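Local coordinates for protein L-lysine 6-monooxygenase (Pseudomonas syringae pv. tomato, PDB 5CQF) that probably hydroxylates the side-chain amine of L-lysine as an FAD- and NADP-dependent flavoprotein monooxygenase of siderophore biosynthesis, at residues R252-D257 / M415-G420; R380-A385 / N397-R402. One frame throughout, in Å; residues are numbered along the deposited sequence.

Interaction 1. Residues R252-D257 / M415-G420; sequences RVFAPD and MALRAG
The CA atoms of P256 and L417 are the nearest pair across the two segments, 8.9 Å apart. Residues 253-254 lead in from a loop to helix 255-264. Residues 415-420 are a full helical stretch within helix 412-428. At this separation no backbone atoms meet, and side chains alone bridge the gap.

One leucine methyl does the work. L417 CD1 meets the F254 ring obliquely, 4.1 Å from F254 CE1. The same methyl, L417 CD1, lies 4.3 Å from P256 CG. L417 has CG anti to its carbonyl carbon (chi1 -66°), and its CB already points at the other segment. F254 and L417 approach from opposite directions.

The phenyl ring is steadied from its own segment. P256 CD sits over the centre of the F254 ring, 3.6 Å above its plane. D257 CG lies in the ring plane at an edge. The main chain turns here too, with D257 N donating to F254 O at 3.2 Å. F254 and P256 therefore offer L417 a joint apolar surface. P256 also touches L414, one helical turn before L417.

No hydrogen bond or salt bridge crosses between the segments. The contact is small, burying 71 Å², and lies near the protein surface. Its chemistry is purely apolar, so it rests on shape and dispersion and sets no directional demand.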
loop_
_atom_site.group_PDB
_atom_site.type_symbol
_atom_site.label_atom_id
_atom_site.label_comp_id
_atom_site.label_asym_id
_atom_site.label_seq_id
_atom_site.Cartn_x
_atom_site.Cartn_y
_atom_site.Cartn_z
ATOM N N ARG A 252 -1.372 -10.658 -14.335
ATOM C CA ARG A 252 -0.943 -11.622 -13.330
ATOM C C ARG A 252 0.210 -12.467 -13.803
ATOM O O ARG A 252 1.023 -12.873 -12.993
ATOM C CB ARG A 252 -2.100 -12.551 -12.946
ATOM C CG ARG A 252 -3.211 -11.833 -12.207
ATOM C CD ARG A 252 -2.789 -11.421 -10.792
ATOM N NE ARG A 252 -2.586 -12.599 -9.940
ATOM C CZ ARG A 252 -3.558 -13.312 -9.376
ATOM N NH1 ARG A 252 -4.819 -12.957 -9.525
ATOM N NH2 ARG A 252 -3.265 -14.378 -8.647
ATOM N N VAL A 253 0.256 -12.770 -15.097
ATOM C CA VAL A 253 1.306 -13.597 -15.676
ATOM C C VAL A 253 1.711 -13.082 -17.038
ATOM O O VAL A 253 0.965 -12.325 -17.637
ATOM C CB VAL A 253 0.864 -15.063 -15.848
ATOM C CG1 VAL A 253 0.733 -15.726 -14.487
ATOM C CG2 VAL A 253 -0.437 -15.171 -16.619
ATOM N N PHE A 254 2.889 -13.490 -17.505
ATOM C CA PHE A 254 3.369 -13.113 -18.835
ATOM C C PHE A 254 2.615 -13.975 -19.824
ATOM O O PHE A 254 2.955 -15.152 -20.010
ATOM C CB PHE A 254 4.881 -13.304 -18.960
ATOM C CG PHE A 254 5.470 -12.789 -20.242
ATOM C CD1 PHE A 254 5.373 -11.453 -20.590
ATOM C CD2 PHE A 254 6.148 -13.647 -21.105
ATOM C CE1 PHE A 254 5.921 -10.980 -21.767
ATOM C CE2 PHE A 254 6.696 -13.189 -22.291
ATOM C CZ PHE A 254 6.592 -11.851 -22.619
ATOM N N ALA A 255 1.568 -13.397 -20.418
ATOM C CA ALA A 255 0.671 -14.132 -21.330
ATOM C C ALA A 255 1.363 -14.888 -22.461
ATOM O O ALA A 255 1.006 -16.029 -22.716
ATOM C CB ALA A 255 -0.384 -13.202 -21.925
ATOM N N PRO A 256 2.358 -14.279 -23.138
ATOM C CA PRO A 256 2.983 -15.045 -24.221
ATOM C C PRO A 256 3.515 -16.442 -23.855
ATOM O O PRO A 256 3.496 -17.317 -24.720
ATOM C CB PRO A 256 4.122 -14.135 -24.697
ATOM C CG PRO A 256 3.579 -12.780 -24.412
ATOM C CD PRO A 256 2.887 -12.913 -23.074
ATOM N N ASP A 257 3.972 -16.647 -22.619
ATOM C CA ASP A 257 4.385 -17.987 -22.185
ATOM C C ASP A 257 3.220 -18.977 -22.166
ATOM O O ASP A 257 3.412 -20.168 -22.443
ATOM C CB ASP A 257 4.975 -17.961 -20.792
ATOM C CG ASP A 257 6.329 -17.280 -20.734
ATOM O OD1 ASP A 257 6.923 -16.936 -21.793
ATOM O OD2 ASP A 257 6.798 -17.109 -19.590
HETATM N N MSE A 415 -0.233 -5.894 -27.274
HETATM C CA MSE A 415 -0.333 -5.282 -28.582
HETATM C C MSE A 415 1.001 -4.917 -29.106
HETATM O O MSE A 415 1.263 -5.077 -30.297
HETATM C CB MSE A 415 -1.176 -4.028 -28.569
HETATM C CG MSE A 415 -2.613 -4.481 -28.603
HETATM SE SE MSE A 415 -3.650 -3.040 -27.809
HETATM C CE MSE A 415 -5.262 -4.195 -27.900
ATOM N N ALA A 416 1.863 -4.430 -28.228
ATOM C CA ALA A 416 3.208 -4.032 -28.649
ATOM C C ALA A 416 3.957 -5.209 -29.174
ATOM O O ALA A 416 4.622 -5.104 -30.168
ATOM C CB ALA A 416 3.968 -3.425 -27.514
ATOM N N LEU A 417 3.845 -6.338 -28.492
ATOM C CA LEU A 417 4.598 -7.557 -28.847
ATOM C C LEU A 417 4.071 -8.208 -30.113
ATOM O O LEU A 417 4.849 -8.615 -30.976
ATOM C CB LEU A 417 4.595 -8.546 -27.678
ATOM C CG LEU A 417 5.371 -7.989 -26.446
ATOM C CD1 LEU A 417 5.205 -8.848 -25.214
ATOM C CD2 LEU A 417 6.848 -7.882 -26.760
ATOM N N ARG A 418 2.755 -8.259 -30.222
ATOM C CA ARG A 418 2.119 -8.733 -31.421
ATOM C C ARG A 418 2.507 -7.892 -32.610
ATOM O O ARG A 418 2.810 -8.438 -33.666
ATOM C CB ARG A 418 0.589 -8.724 -31.299
ATOM C CG ARG A 418 0.025 -9.769 -30.359
ATOM C CD ARG A 418 -1.415 -10.096 -30.696
ATOM N NE ARG A 418 -2.305 -8.940 -30.599
ATOM C CZ ARG A 418 -2.916 -8.552 -29.487
ATOM N NH1 ARG A 418 -2.713 -9.175 -28.345
ATOM N NH2 ARG A 418 -3.718 -7.508 -29.498
ATOM N N ALA A 419 2.474 -6.575 -32.457
ATOM C CA ALA A 419 2.857 -5.665 -33.534
ATOM C C ALA A 419 4.229 -6.000 -34.070
ATOM O O ALA A 419 4.445 -5.931 -35.260
ATOM C CB ALA A 419 2.832 -4.215 -33.061
ATOM N N GLY A 420 5.162 -6.354 -33.190
ATOM C CA GLY A 420 6.496 -6.756 -33.633
ATOM C C GLY A 420 6.490 -8.026 -34.498
ATOM O O GLY A 420 7.105 -8.074 -35.556
#

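Interaction 2. Residues R380-A385 / N397-R402; sequences RDYRVA and NGLSER
Y382 carries this contact, and it meets the backbone of G398 and the side chain of L399. G398 O lies 3.7 Å from Y382 CD1, an oblique approach to the ring. L399 CD2 sits at the ring edge, close to its plane. L399 CD2 is 3.8 Å from Y382 OH and 4.1 Å from Y382 CE1. The two side chains run at an angle to each other rather than side by side. No hydrogen bond joins the two segments.

The Y382 backbone lies in the left-handed region, which turns the chain sharply after D381. Its CB points toward 397-402, and CG is anti to the carbonyl carbon (chi1 -55°). One face of the Y382 ring carries R380 O, 3.6 Å above the plane and offset toward the rim. Y382 CE2 lies in the plane of the R380 guanidinium, at its edge. That guanidinium forms a salt bridge through NE with D260. The Y382 ring also meets the ring of H404, with planes at about 50°.

In 397-402, L399 N donates to D408 OD1, which helps fix the loop. S400 is the N-cap of helix 401-404, and its OG accepts from S403 N.

All three touching residues are buried. Y382 pairs through its backbone with V396, and V384 with I394, so residues 382-384 run beside strand 393-396 at the edge of the parallel sheet. The L399 side chain touches V259 of helix 255-264 and L414 of helix 412-428.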
loop_
_atom_site.group_PDB
_atom_site.type_symbol
_atom_site.label_atom_id
_atom_site.label_comp_id
_atom_site.label_asym_id
_atom_site.label_seq_id
_atom_site.Cartn_x
_atom_site.Cartn_y
_atom_site.Cartn_z
ATOM N N ARG A 380 0.954 -19.320 -34.187
ATOM C CA ARG A 380 1.493 -18.621 -33.013
ATOM C C ARG A 380 1.834 -17.146 -33.306
ATOM O O ARG A 380 1.842 -16.289 -32.386
ATOM C CB ARG A 380 2.730 -19.385 -32.477
ATOM C CG ARG A 380 3.471 -18.713 -31.314
ATOM C CD ARG A 380 2.599 -18.630 -30.067
ATOM N NE ARG A 380 3.202 -17.829 -29.013
ATOM C CZ ARG A 380 3.129 -16.492 -28.904
ATOM N NH1 ARG A 380 2.469 -15.729 -29.783
ATOM N NH2 ARG A 380 3.732 -15.905 -27.878
ATOM N N ASP A 381 2.118 -16.877 -34.585
ATOM C CA ASP A 381 2.369 -15.532 -35.119
ATOM C C ASP A 381 1.126 -14.835 -35.670
ATOM O O ASP A 381 1.242 -13.920 -36.494
ATOM C CB ASP A 381 3.406 -15.616 -36.247
ATOM C CG ASP A 381 4.780 -15.896 -35.730
ATOM O OD1 ASP A 381 5.271 -15.105 -34.895
ATOM O OD2 ASP A 381 5.374 -16.904 -36.156
ATOM N N TYR A 382 -0.051 -15.323 -35.282
ATOM C CA TYR A 382 -1.323 -14.675 -35.589
ATOM C C TYR A 382 -1.709 -14.721 -37.086
ATOM O O TYR A 382 -2.563 -13.958 -37.528
ATOM C CB TYR A 382 -1.312 -13.243 -35.006
ATOM C CG TYR A 382 -1.009 -13.258 -33.500
ATOM C CD1 TYR A 382 -1.972 -13.675 -32.586
ATOM C CD2 TYR A 382 0.242 -12.944 -33.014
ATOM C CE1 TYR A 382 -1.709 -13.734 -31.232
ATOM C CE2 TYR A 382 0.516 -12.977 -31.644
ATOM C CZ TYR A 382 -0.463 -13.374 -30.758
ATOM O OH TYR A 382 -0.214 -13.439 -29.384
ATOM N N ARG A 383 -1.090 -15.638 -37.839
ATOM C CA ARG A 383 -1.347 -15.792 -39.276
ATOM C C ARG A 383 -2.455 -16.803 -39.506
ATOM O O ARG A 383 -2.525 -17.828 -38.821
ATOM C CB ARG A 383 -0.088 -16.228 -40.039
ATOM C CG ARG A 383 -0.191 -15.914 -41.524
ATOM C CD ARG A 383 1.064 -16.304 -42.296
ATOM N NE ARG A 383 0.789 -16.615 -43.711
ATOM C CZ ARG A 383 0.165 -17.721 -44.167
ATOM N NH1 ARG A 383 -0.293 -18.658 -43.330
ATOM N NH2 ARG A 383 -0.015 -17.893 -45.485
ATOM N N VAL A 384 -3.326 -16.498 -40.460
ATOM C CA VAL A 384 -4.426 -17.390 -40.782
ATOM C C VAL A 384 -3.953 -18.366 -41.846
ATOM O O VAL A 384 -3.348 -17.950 -42.843
ATOM C CB VAL A 384 -5.644 -16.660 -41.362
ATOM C CG1 VAL A 384 -6.805 -17.633 -41.514
ATOM C CG2 VAL A 384 -6.056 -15.488 -40.495
ATOM N N ALA A 385 -4.229 -19.651 -41.639
ATOM C CA ALA A 385 -3.742 -20.676 -42.560
ATOM C C ALA A 385 -4.728 -20.729 -43.720
ATOM O O ALA A 385 -5.934 -20.656 -43.505
ATOM C CB ALA A 385 -3.596 -22.030 -41.878
ATOM N N ASN A 397 -5.105 -9.826 -35.446
ATOM C CA ASN A 397 -4.305 -9.186 -34.389
ATOM C C ASN A 397 -5.033 -9.133 -33.048
ATOM O O ASN A 397 -5.427 -8.064 -32.567
ATOM C CB ASN A 397 -3.892 -7.780 -34.832
ATOM C CG ASN A 397 -2.778 -7.211 -34.000
ATOM O OD1 ASN A 397 -2.331 -7.827 -33.039
ATOM N ND2 ASN A 397 -2.312 -6.017 -34.370
ATOM N N GLY A 398 -5.190 -10.293 -32.433
ATOM C CA GLY A 398 -5.890 -10.385 -31.145
ATOM C C GLY A 398 -5.722 -11.771 -30.551
ATOM O O GLY A 398 -5.217 -12.683 -31.208
ATOM N N LEU A 399 -6.111 -11.906 -29.292
ATOM C CA LEU A 399 -6.179 -13.194 -28.636
ATOM C C LEU A 399 -7.596 -13.761 -28.704
ATOM O O LEU A 399 -8.551 -13.040 -28.971
ATOM C CB LEU A 399 -5.729 -13.066 -27.186
ATOM C CG LEU A 399 -4.216 -12.842 -27.037
ATOM C CD1 LEU A 399 -3.863 -12.513 -25.599
ATOM C CD2 LEU A 399 -3.438 -14.070 -27.481
ATOM N N SER A 400 -7.694 -15.072 -28.497
ATOM C CA SER A 400 -8.967 -15.795 -28.297
ATOM C C SER A 400 -8.676 -17.098 -27.570
ATOM O O SER A 400 -7.576 -17.661 -27.701
ATOM C CB SER A 400 -9.656 -16.123 -29.622
ATOM O OG SER A 400 -8.861 -16.949 -30.439
ATOM N N GLU A 401 -9.651 -17.572 -26.807
ATOM C CA GLU A 401 -9.529 -18.863 -26.160
ATOM C C GLU A 401 -9.302 -19.982 -27.198
ATOM O O GLU A 401 -8.444 -20.838 -27.009
ATOM C CB GLU A 401 -10.751 -19.132 -25.247
ATOM C CG GLU A 401 -10.759 -18.158 -24.066
ATOM C CD GLU A 401 -11.687 -18.526 -22.904
ATOM O OE1 GLU A 401 -11.434 -18.033 -21.775
ATOM O OE2 GLU A 401 -12.659 -19.276 -23.099
ATOM N N ARG A 402 -10.034 -19.940 -28.305
ATOM C CA ARG A 402 -10.082 -21.070 -29.248
ATOM C C ARG A 402 -8.747 -21.220 -30.003
ATOM O O ARG A 402 -8.320 -22.327 -30.283
ATOM C CB ARG A 402 -11.280 -20.942 -30.222
ATOM C CG ARG A 402 -11.210 -19.716 -31.153
ATOM C CD ARG A 402 -12.366 -19.618 -32.147
ATOM N NE ARG A 402 -12.312 -20.671 -33.151
ATOM C CZ ARG A 402 -11.474 -20.681 -34.183
ATOM N NH1 ARG A 402 -10.616 -19.683 -34.379
ATOM N NH2 ARG A 402 -11.499 -21.685 -35.041
#

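Overall arrangement
The two interactions have centres about 12 Å apart and meet directly. R418, from the helix of interaction 1, probably hydrogen-bonds through NE to N397 OD1 of interaction 2, and its CD packs on Y382 CZ. Along the chain the order is 252-257, 380-385, 397-402, 415-420, so both segments of interaction 2 fall between those of interaction 1. Helices 401-404 and 412-428 are consecutive. Strand 393-396, an outermost strand of one five-stranded parallel sheet, leads into 397-402. Together the contacts join helices 255-264 and 412-428 to the end of that strand. This ties distant parts of the sequence together beside the sheet whose first strand precedes a probable Rossmann-type glycine motif.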